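Local coordinates for protein OR486 (Synthetic construct, PDB 4R80) that is of no assigned function but was designed de novo to adopt the cystatin fold, one helix packed on an antiparallel beta sheet, at residues I40-E45 against I55-E60; P24-Q29 against I46-K51; R9-V14 against N64-K69. All coordinates share one frame; numbering follows the deposited sequence.

Contact 1 (I40-E45 against I55-E60)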
loop_
_atom_site.group_PDB
_atom_site.type_symbol
_atom_site.label_atom_id
_atom_site.label_comp_id
_atom_site.label_asym_id
_atom_site.label_seq_id
_atom_site.Cartn_x
_atom_site.Cartn_y
_atom_site.Cartn_z
ATOM N N ILE A 40 0.395 -9.026 3.623
ATOM C CA ILE A 40 -0.291 -8.533 2.435
ATOM C C ILE A 40 0.526 -7.469 1.706
ATOM O O ILE A 40 1.005 -6.508 2.308
ATOM C CB ILE A 40 -1.694 -7.989 2.774
ATOM C CG1 ILE A 40 -2.460 -9.005 3.624
ATOM C CG2 ILE A 40 -2.473 -7.689 1.505
ATOM C CD1 ILE A 40 -3.930 -8.697 3.783
ATOM N N ARG A 41 0.675 -7.651 0.398
ATOM C CA ARG A 41 1.458 -6.743 -0.428
ATOM C C ARG A 41 0.554 -5.847 -1.263
ATOM O O ARG A 41 -0.245 -6.329 -2.063
ATOM C CB ARG A 41 2.416 -7.522 -1.331
ATOM C CG ARG A 41 3.534 -8.234 -0.587
ATOM C CD ARG A 41 4.462 -8.955 -1.549
ATOM N NE ARG A 41 5.605 -9.555 -0.866
ATOM C CZ ARG A 41 5.622 -10.794 -0.386
ATOM N NH1 ARG A 41 4.556 -11.572 -0.513
ATOM N NH2 ARG A 41 6.706 -11.257 0.222
ATOM N N VAL A 42 0.681 -4.539 -1.062
ATOM C CA VAL A 42 -0.147 -3.572 -1.771
ATOM C C VAL A 42 0.704 -2.727 -2.712
ATOM O O VAL A 42 1.646 -2.056 -2.288
ATOM C CB VAL A 42 -0.897 -2.649 -0.795
ATOM C CG1 VAL A 42 -1.806 -1.700 -1.558
ATOM C CG2 VAL A 42 -1.693 -3.471 0.207
ATOM N N GLU A 43 0.368 -2.778 -3.996
ATOM C CA GLU A 43 1.077 -2.021 -5.016
ATOM C C GLU A 43 0.308 -0.746 -5.345
ATOM O O GLU A 43 -0.867 -0.797 -5.707
ATOM C CB GLU A 43 1.232 -2.880 -6.271
ATOM C CG GLU A 43 2.024 -4.157 -6.034
ATOM C CD GLU A 43 2.062 -5.058 -7.252
ATOM O OE1 GLU A 43 1.993 -4.538 -8.385
ATOM O OE2 GLU A 43 2.142 -6.292 -7.073
ATOM N N LEU A 44 0.976 0.398 -5.222
ATOM C CA LEU A 44 0.341 1.682 -5.497
ATOM C C LEU A 44 1.180 2.479 -6.484
ATOM O O LEU A 44 2.393 2.295 -6.578
ATOM C CB LEU A 44 0.143 2.487 -4.207
ATOM C CG LEU A 44 -0.521 1.779 -3.024
ATOM C CD1 LEU A 44 0.538 1.116 -2.188
ATOM C CD2 LEU A 44 -1.323 2.744 -2.171
ATOM N N GLU A 45 0.519 3.372 -7.223
ATOM C CA GLU A 45 1.195 4.207 -8.206
ATOM C C GLU A 45 0.839 5.679 -8.020
ATOM O O GLU A 45 -0.321 6.032 -7.832
ATOM C CB GLU A 45 0.833 3.756 -9.625
ATOM C CG GLU A 45 1.524 4.549 -10.730
ATOM C CD GLU A 45 1.314 3.949 -12.106
ATOM O OE1 GLU A 45 0.782 2.825 -12.187
ATOM O OE2 GLU A 45 1.680 4.599 -13.106
ATOM N N ILE A 55 4.993 2.157 -6.012
ATOM C CA ILE A 55 5.164 1.901 -4.588
ATOM C C ILE A 55 4.647 0.527 -4.180
ATOM O O ILE A 55 3.523 0.150 -4.512
ATOM C CB ILE A 55 4.429 2.960 -3.744
ATOM C CG1 ILE A 55 4.794 4.370 -4.216
ATOM C CG2 ILE A 55 4.735 2.773 -2.265
ATOM C CD1 ILE A 55 4.194 5.472 -3.376
ATOM N N THR A 56 5.485 -0.222 -3.472
ATOM C CA THR A 56 5.083 -1.496 -2.891
ATOM C C THR A 56 5.186 -1.435 -1.371
ATOM O O THR A 56 6.269 -1.237 -0.825
ATOM C CB THR A 56 5.954 -2.652 -3.411
ATOM O OG1 THR A 56 5.803 -2.770 -4.830
ATOM C CG2 THR A 56 5.548 -3.961 -2.750
ATOM N N VAL A 57 4.055 -1.591 -0.693
ATOM C CA VAL A 57 4.031 -1.597 0.767
ATOM C C VAL A 57 3.586 -2.944 1.331
ATOM O O VAL A 57 2.527 -3.463 0.975
ATOM C CB VAL A 57 3.148 -0.472 1.325
ATOM C CG1 VAL A 57 1.882 -0.392 0.538
ATOM C CG2 VAL A 57 2.853 -0.700 2.800
ATOM N N GLU A 58 4.415 -3.515 2.198
ATOM C CA GLU A 58 4.093 -4.766 2.873
ATOM C C GLU A 58 3.373 -4.540 4.202
ATOM O O GLU A 58 3.935 -3.963 5.131
ATOM C CB GLU A 58 5.355 -5.599 3.086
ATOM C CG GLU A 58 6.056 -5.976 1.799
ATOM C CD GLU A 58 7.299 -6.805 2.039
ATOM O OE1 GLU A 58 7.631 -7.052 3.217
ATOM O OE2 GLU A 58 7.944 -7.208 1.048
ATOM N N VAL A 59 2.123 -4.988 4.278
ATOM C CA VAL A 59 1.332 -4.862 5.496
ATOM C C VAL A 59 1.269 -6.206 6.210
ATOM O O VAL A 59 1.013 -7.240 5.592
ATOM C CB VAL A 59 -0.100 -4.388 5.186
ATOM C CG1 VAL A 59 -0.885 -4.185 6.472
ATOM C CG2 VAL A 59 -0.068 -3.106 4.362
ATOM N N GLU A 60 1.523 -6.191 7.522
ATOM C CA GLU A 60 1.506 -7.415 8.314
ATOM C C GLU A 60 0.339 -7.479 9.297
ATOM O O GLU A 60 0.065 -6.520 10.018
ATOM C CB GLU A 60 2.831 -7.586 9.058
ATOM C CG GLU A 60 2.927 -8.871 9.869
ATOM C CD GLU A 60 2.881 -10.124 9.006
ATOM O OE1 GLU A 60 3.272 -10.056 7.821
ATOM O OE2 GLU A 60 2.453 -11.181 9.515
#
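Val-42 and Val-57 face each other at the middle of an antiparallel beta hairpin, formed by strands 39-48 and 51-62 at the centre of this four-stranded cystatin fold. They make a hydrogen-bonded pair: Val-42 N lies 3.0 Å from Val-57 O, and Val-57 N returns a bond of 2.9 Å to Val-42 O. Ile-40 with Val-59 and Leu-44 with Ile-55 are each tied by a reciprocal pair of N-H...O hydrogen bonds. At the intervening non-hydrogen-bonded positions the chains meet through CA-H...O contacts, the shortest running 3.3 Å from Glu-43 CA to Ile-55 O.

Of the six hydrophobic residues on the helix-facing side all but Leu-44 are beta-branched, which suits extended backbone and a dry interface. In Val-57 the first torsion (chi1 43°) sets CG1 between the backbone N and the carbonyl carbon, and this methyl leans across to the other strand. It lies 3.8 Å from Val-42 CB and 3.4 Å from Leu-44 CD1, filling the corner between two cross-strand neighbours. Beyond this layer comes helix 4-22, whose Ala-15 touches both Val-42 and Val-57 while Ile-19 meets Ile-55; small alanines permit close approach of helix to sheet.

The other face carries Arg-41, Glu-43, Thr-56 and Glu-58, polar residues fit for a partly exposed surface. Glu-43 has a weak, long ion pair with Arg-32, and Glu-58 one with Arg-70, while Arg-41 NH1 is hydrogen-bonded to Gln-36 OE1. Arg-41 and Glu-58 rise side by side, Arg-41 CG lying 4.1 Å from Glu-58 CG. With the guanidinium and carboxylate planes 84° apart the groups cannot pair flat, and the salt bridge is a long one, 3.8 Å from Arg-41 NE to Glu-58 OE2.

Contact 2 (P24-Q29 against I46-K51)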
loop_
_atom_site.group_PDB
_atom_site.type_symbol
_atom_site.label_atom_id
_atom_site.label_comp_id
_atom_site.label_asym_id
_atom_site.label_seq_id
_atom_site.Cartn_x
_atom_site.Cartn_y
_atom_site.Cartn_z
ATOM N N PRO A 24 1.335 14.324 0.638
ATOM C CA PRO A 24 0.153 15.167 0.875
ATOM C C PRO A 24 -0.536 15.672 -0.386
ATOM O O PRO A 24 -1.745 15.491 -0.535
ATOM C CB PRO A 24 0.729 16.345 1.678
ATOM C CG PRO A 24 2.185 16.348 1.377
ATOM C CD PRO A 24 2.552 14.907 1.209
ATOM N N SER A 25 0.217 16.296 -1.284
ATOM C CA SER A 25 -0.366 16.857 -2.494
ATOM C C SER A 25 -0.338 15.839 -3.625
ATOM O O SER A 25 0.139 16.138 -4.721
ATOM C CB SER A 25 0.384 18.125 -2.907
ATOM O OG SER A 25 1.650 17.811 -3.463
ATOM N N SER A 26 -0.848 14.645 -3.360
ATOM C CA SER A 26 -0.765 13.567 -4.337
ATOM C C SER A 26 -2.033 12.731 -4.428
ATOM O O SER A 26 -2.723 12.509 -3.435
ATOM C CB SER A 26 0.429 12.665 -4.011
ATOM O OG SER A 26 0.368 11.456 -4.741
ATOM N N LYS A 27 -2.333 12.274 -5.644
ATOM C CA LYS A 27 -3.404 11.313 -5.876
ATOM C C LYS A 27 -2.841 9.902 -5.965
ATOM O O LYS A 27 -2.019 9.605 -6.831
ATOM C CB LYS A 27 -4.221 11.664 -7.125
ATOM C CG LYS A 27 -5.359 12.663 -6.883
ATOM C CD LYS A 27 -4.898 13.959 -6.245
ATOM C CE LYS A 27 -6.079 14.776 -5.755
ATOM N NZ LYS A 27 -5.648 16.075 -5.161
ATOM N N VAL A 28 -3.298 9.034 -5.071
ATOM C CA VAL A 28 -2.744 7.693 -4.945
ATOM C C VAL A 28 -3.746 6.634 -5.390
ATOM O O VAL A 28 -4.856 6.559 -4.867
ATOM C CB VAL A 28 -2.333 7.399 -3.494
ATOM C CG1 VAL A 28 -1.710 6.024 -3.398
ATOM C CG2 VAL A 28 -1.369 8.462 -2.987
ATOM N N GLN A 29 -3.347 5.817 -6.360
ATOM C CA GLN A 29 -4.191 4.718 -6.814
ATOM C C GLN A 29 -3.564 3.369 -6.468
ATOM O O GLN A 29 -2.349 3.194 -6.553
ATOM C CB GLN A 29 -4.458 4.820 -8.320
ATOM C CG GLN A 29 -3.251 4.528 -9.201
ATOM C CD GLN A 29 -3.636 4.019 -10.577
ATOM O OE1 GLN A 29 -4.815 3.824 -10.874
ATOM N NE2 GLN A 29 -2.638 3.796 -11.425
ATOM N N ILE A 46 1.860 6.533 -8.078
ATOM C CA ILE A 46 1.680 7.979 -8.021
ATOM C C ILE A 46 2.147 8.627 -9.323
ATOM O O ILE A 46 3.218 8.306 -9.837
ATOM C CB ILE A 46 2.447 8.600 -6.832
ATOM C CG1 ILE A 46 1.958 8.010 -5.508
ATOM C CG2 ILE A 46 2.291 10.111 -6.805
ATOM C CD1 ILE A 46 2.576 8.656 -4.292
ATOM N N THR A 47 1.339 9.543 -9.854
ATOM C CA THR A 47 1.690 10.254 -11.078
ATOM C C THR A 47 1.459 11.750 -10.907
ATOM O O THR A 47 0.342 12.246 -11.029
ATOM C CB THR A 47 0.887 9.752 -12.297
ATOM O OG1 THR A 47 1.173 8.367 -12.521
ATOM C CG2 THR A 47 1.259 10.545 -13.546
ATOM N N GLU A 48 2.543 12.467 -10.610
ATOM C CA GLU A 48 2.482 13.900 -10.359
ATOM C C GLU A 48 3.773 14.586 -10.797
ATOM O O GLU A 48 4.855 14.001 -10.704
ATOM C CB GLU A 48 2.209 14.200 -8.883
ATOM C CG GLU A 48 3.287 13.698 -7.937
ATOM C CD GLU A 48 2.941 13.940 -6.480
ATOM O OE1 GLU A 48 1.895 14.565 -6.213
ATOM O OE2 GLU A 48 3.715 13.500 -5.603
ATOM N N ASN A 49 3.646 15.816 -11.281
ATOM C CA ASN A 49 4.790 16.647 -11.659
ATOM C C ASN A 49 5.718 15.974 -12.667
ATOM O O ASN A 49 6.941 16.041 -12.545
ATOM C CB ASN A 49 5.588 17.046 -10.414
ATOM C CG ASN A 49 4.710 17.589 -9.311
ATOM O OD1 ASN A 49 3.485 17.447 -9.341
ATOM N ND2 ASN A 49 5.323 18.210 -8.309
ATOM N N GLY A 50 5.123 15.329 -13.667
ATOM C CA GLY A 50 5.877 14.677 -14.720
ATOM C C GLY A 50 6.705 13.492 -14.259
ATOM O O GLY A 50 7.662 13.103 -14.928
ATOM N N LYS A 51 6.345 12.919 -13.115
ATOM C CA LYS A 51 7.040 11.741 -12.604
ATOM C C LYS A 51 6.078 10.599 -12.286
ATOM O O LYS A 51 4.921 10.825 -11.938
ATOM C CB LYS A 51 7.892 12.090 -11.379
ATOM C CG LYS A 51 9.039 13.042 -11.676
ATOM C CD LYS A 51 9.884 13.306 -10.440
ATOM C CE LYS A 51 11.099 14.157 -10.779
ATOM N NZ LYS A 51 11.925 14.458 -9.579
#
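Ser-26 presses its hydroxyl against Ile-46 where the connection leaving the helix passes the open end of the hairpin of strands 28-36 and 39-48, away from its turn. A first torsion of 167° swings OG away from the serine's own N, toward Ile-46, and puts this oxygen 3.1 Å from Ile-46 CG2 and 3.6 Å from Ile-46 CD1, a tight fit that a small side chain can make.

Outside this pair the contact is loose. No hydrogen bond joins the two segments, and Val-28 CG2 comes no nearer than 4.2 Å to Ile-46 CD1. The Glu-48 carboxylate is modelled against Ser-26 CB, but its exact place is doubtful, because Glu-48 OE1 stands 2.8 Å from Ser-25 O and both are acceptors. Putting an alanine at Glu-48 would probably uncover the Ser-26 methylene and open a gap beside it. On the solvent side strand 39-48 ends in a type I' turn from Glu-48 to Lys-51, where Asn-49 and Gly-50 suit the positive phi angles, and Lys-51 N bonds to Glu-48 O at 3.0 Å.

Towards the core, Ile-19 of helix 4-22 touches both Val-28 and Ile-46, Leu-20 adds to the cover of Val-28, and Ile-46 also packs on Thr-53 and Ile-55 of strand 51-62.

Contact 3 (R9-V14 against N64-K69)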
loop_
_atom_site.group_PDB
_atom_site.type_symbol
_atom_site.label_atom_id
_atom_site.label_comp_id
_atom_site.label_asym_id
_atom_site.label_seq_id
_atom_site.Cartn_x
_atom_site.Cartn_y
_atom_site.Cartn_z
ATOM N N ARG A 9 -8.895 -5.547 2.273
ATOM C CA ARG A 9 -9.456 -4.201 2.294
ATOM C C ARG A 9 -8.797 -3.325 3.359
ATOM O O ARG A 9 -8.418 -2.184 3.089
ATOM C CB ARG A 9 -10.976 -4.255 2.476
ATOM C CG ARG A 9 -11.659 -2.900 2.472
ATOM C CD ARG A 9 -13.021 -2.972 3.145
ATOM N NE ARG A 9 -12.917 -3.287 4.565
ATOM C CZ ARG A 9 -12.686 -2.389 5.516
ATOM N NH1 ARG A 9 -12.527 -1.111 5.203
ATOM N NH2 ARG A 9 -12.610 -2.771 6.784
ATOM N N ARG A 10 -8.659 -3.867 4.565
ATOM C CA ARG A 10 -8.022 -3.150 5.664
ATOM C C ARG A 10 -6.544 -2.874 5.378
ATOM O O ARG A 10 -6.052 -1.766 5.603
ATOM C CB ARG A 10 -8.177 -3.928 6.974
ATOM C CG ARG A 10 -9.606 -4.001 7.493
ATOM C CD ARG A 10 -9.708 -4.865 8.748
ATOM N NE ARG A 10 -8.886 -4.373 9.851
ATOM C CZ ARG A 10 -8.800 -4.966 11.036
ATOM N NH1 ARG A 10 -9.480 -6.077 11.285
ATOM N NH2 ARG A 10 -8.017 -4.447 11.973
ATOM N N ALA A 11 -5.844 -3.885 4.868
ATOM C CA ALA A 11 -4.421 -3.753 4.572
ATOM C C ALA A 11 -4.195 -2.717 3.483
ATOM O O ALA A 11 -3.231 -1.954 3.537
ATOM C CB ALA A 11 -3.832 -5.094 4.157
ATOM N N LYS A 12 -5.089 -2.688 2.501
ATOM C CA LYS A 12 -4.987 -1.720 1.417
ATOM C C LYS A 12 -5.192 -0.299 1.933
ATOM O O LYS A 12 -4.496 0.627 1.516
ATOM C CB LYS A 12 -6.005 -2.019 0.316
ATOM C CG LYS A 12 -5.894 -1.090 -0.885
ATOM C CD LYS A 12 -7.002 -1.339 -1.897
ATOM C CE LYS A 12 -8.305 -0.697 -1.451
ATOM N NZ LYS A 12 -8.176 0.785 -1.358
ATOM N N GLN A 13 -6.146 -0.133 2.845
ATOM C CA GLN A 13 -6.447 1.180 3.405
ATOM C C GLN A 13 -5.362 1.664 4.362
ATOM O O GLN A 13 -5.049 2.854 4.402
ATOM C CB GLN A 13 -7.806 1.163 4.109
ATOM C CG GLN A 13 -8.986 1.004 3.163
ATOM C CD GLN A 13 -10.319 1.012 3.883
ATOM O OE1 GLN A 13 -10.376 1.126 5.108
ATOM N NE2 GLN A 13 -11.401 0.889 3.124
ATOM N N VAL A 14 -4.783 0.740 5.123
ATOM C CA VAL A 14 -3.672 1.067 6.008
ATOM C C VAL A 14 -2.491 1.497 5.152
ATOM O O VAL A 14 -1.803 2.473 5.451
ATOM C CB VAL A 14 -3.265 -0.139 6.881
ATOM C CG1 VAL A 14 -1.901 0.090 7.518
ATOM C CG2 VAL A 14 -4.316 -0.404 7.946
ATOM N N ASN A 64 -4.938 -8.981 15.250
ATOM C CA ASN A 64 -5.922 -8.286 14.429
ATOM C C ASN A 64 -5.514 -6.849 14.115
ATOM O O ASN A 64 -6.350 -6.020 13.753
ATOM C CB ASN A 64 -7.306 -8.310 15.076
ATOM C CG ASN A 64 -8.418 -8.125 14.063
ATOM O OD1 ASN A 64 -8.310 -8.568 12.920
ATOM N ND2 ASN A 64 -9.474 -7.434 14.464
ATOM N N THR A 65 -4.228 -6.556 14.261
ATOM C CA THR A 65 -3.703 -5.253 13.876
ATOM C C THR A 65 -2.983 -5.364 12.540
ATOM O O THR A 65 -2.262 -6.330 12.293
ATOM C CB THR A 65 -2.739 -4.688 14.934
ATOM O OG1 THR A 65 -1.844 -5.719 15.370
ATOM C CG2 THR A 65 -3.514 -4.156 16.131
ATOM N N PHE A 66 -3.187 -4.375 11.679
ATOM C CA PHE A 66 -2.515 -4.345 10.387
ATOM C C PHE A 66 -1.465 -3.243 10.355
ATOM O O PHE A 66 -1.792 -2.057 10.313
ATOM C CB PHE A 66 -3.530 -4.159 9.259
ATOM C CG PHE A 66 -4.343 -5.390 8.971
ATOM C CD1 PHE A 66 -5.516 -5.638 9.664
ATOM C CD2 PHE A 66 -3.930 -6.299 8.013
ATOM C CE1 PHE A 66 -6.264 -6.772 9.404
ATOM C CE2 PHE A 66 -4.674 -7.434 7.747
ATOM C CZ PHE A 66 -5.842 -7.670 8.444
ATOM N N THR A 67 -0.201 -3.649 10.374
ATOM C CA THR A 67 0.906 -2.710 10.482
ATOM C C THR A 67 1.806 -2.763 9.253
ATOM O O THR A 67 2.163 -3.841 8.777
ATOM C CB THR A 67 1.753 -2.992 11.740
ATOM O OG1 THR A 67 0.896 -3.112 12.882
ATOM C CG2 THR A 67 2.758 -1.873 11.977
ATOM N N VAL A 68 2.164 -1.591 8.742
ATOM C CA VAL A 68 3.119 -1.490 7.649
ATOM C C VAL A 68 4.491 -1.919 8.156
ATOM O O VAL A 68 4.912 -1.504 9.233
ATOM C CB VAL A 68 3.200 -0.047 7.120
ATOM C CG1 VAL A 68 4.322 0.093 6.101
ATOM C CG2 VAL A 68 1.867 0.370 6.515
ATOM N N LYS A 69 5.179 -2.762 7.390
ATOM C CA LYS A 69 6.489 -3.259 7.800
ATOM C C LYS A 69 7.584 -2.899 6.800
ATOM O O LYS A 69 8.739 -2.712 7.181
ATOM C CB LYS A 69 6.451 -4.774 8.031
ATOM C CG LYS A 69 5.787 -5.188 9.339
ATOM C CD LYS A 69 6.707 -4.971 10.534
ATOM C CE LYS A 69 7.637 -6.160 10.745
ATOM N NZ LYS A 69 8.526 -5.979 11.930
#
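A bend at chi3 (60°) brings the end of Arg-10 beside the CD1-CE1 edge of the Phe-66 ring, which is carried towards the helix with CG anti to the carbonyl carbon (chi1 -74°). Phe-66 CE1 then sits over the centre of one guanidinium face, 3.5 Å from Arg-10 CZ, with the two planes inclined 64° to each other. A long, flexible arginine suits this spot, since its methylenes pack on the aromatic, CB over the rim of one face, while its end stays polar. Arg-10 NH2 gives a bent hydrogen bond of 2.9 Å to Asn-64 O, and NH1 a weak one of 3.2 Å to Asn-64 OD1. Glu-6 adds a weak, long ion pair to the same guanidinium.

Here helix 4-22 of the cystatin fold lies against the edge strand 65-76, the local axes 8.5 Å apart. Ala-11 is small enough for this approach, and its CB touches Phe-66 CD2 at 4.0 Å. One turn on from Arg-10, Val-14 spans two strand residues: CG2 comes to 4.1 Å from Phe-66 CB, while CG1 rests 3.9 Å from Val-68 CG2.

Overall arrangement
From the N terminus, helix 4-22 supplies residues 9-14, whose partner 64-69 comes some fifty residues later, so contact 3 closes the longest loop, binding the helix to the last strand. Contacts 1 and 2 are both nested inside it. The segment 24-29, just past the helix, opens contact 2; residues 40-45 open contact 1 before 46-51 closes contact 2, and 55-60 closes contact 1, so these two cross. They share strand 39-48 and join the sheet's first three strands. Backbone bonds Glu-60 N to Thr-67 O and Lys-69 N to Glu-58 O link contact 1 to contact 3, whereas contacts 2 and 3 do not touch, their centres about 22 Å apart.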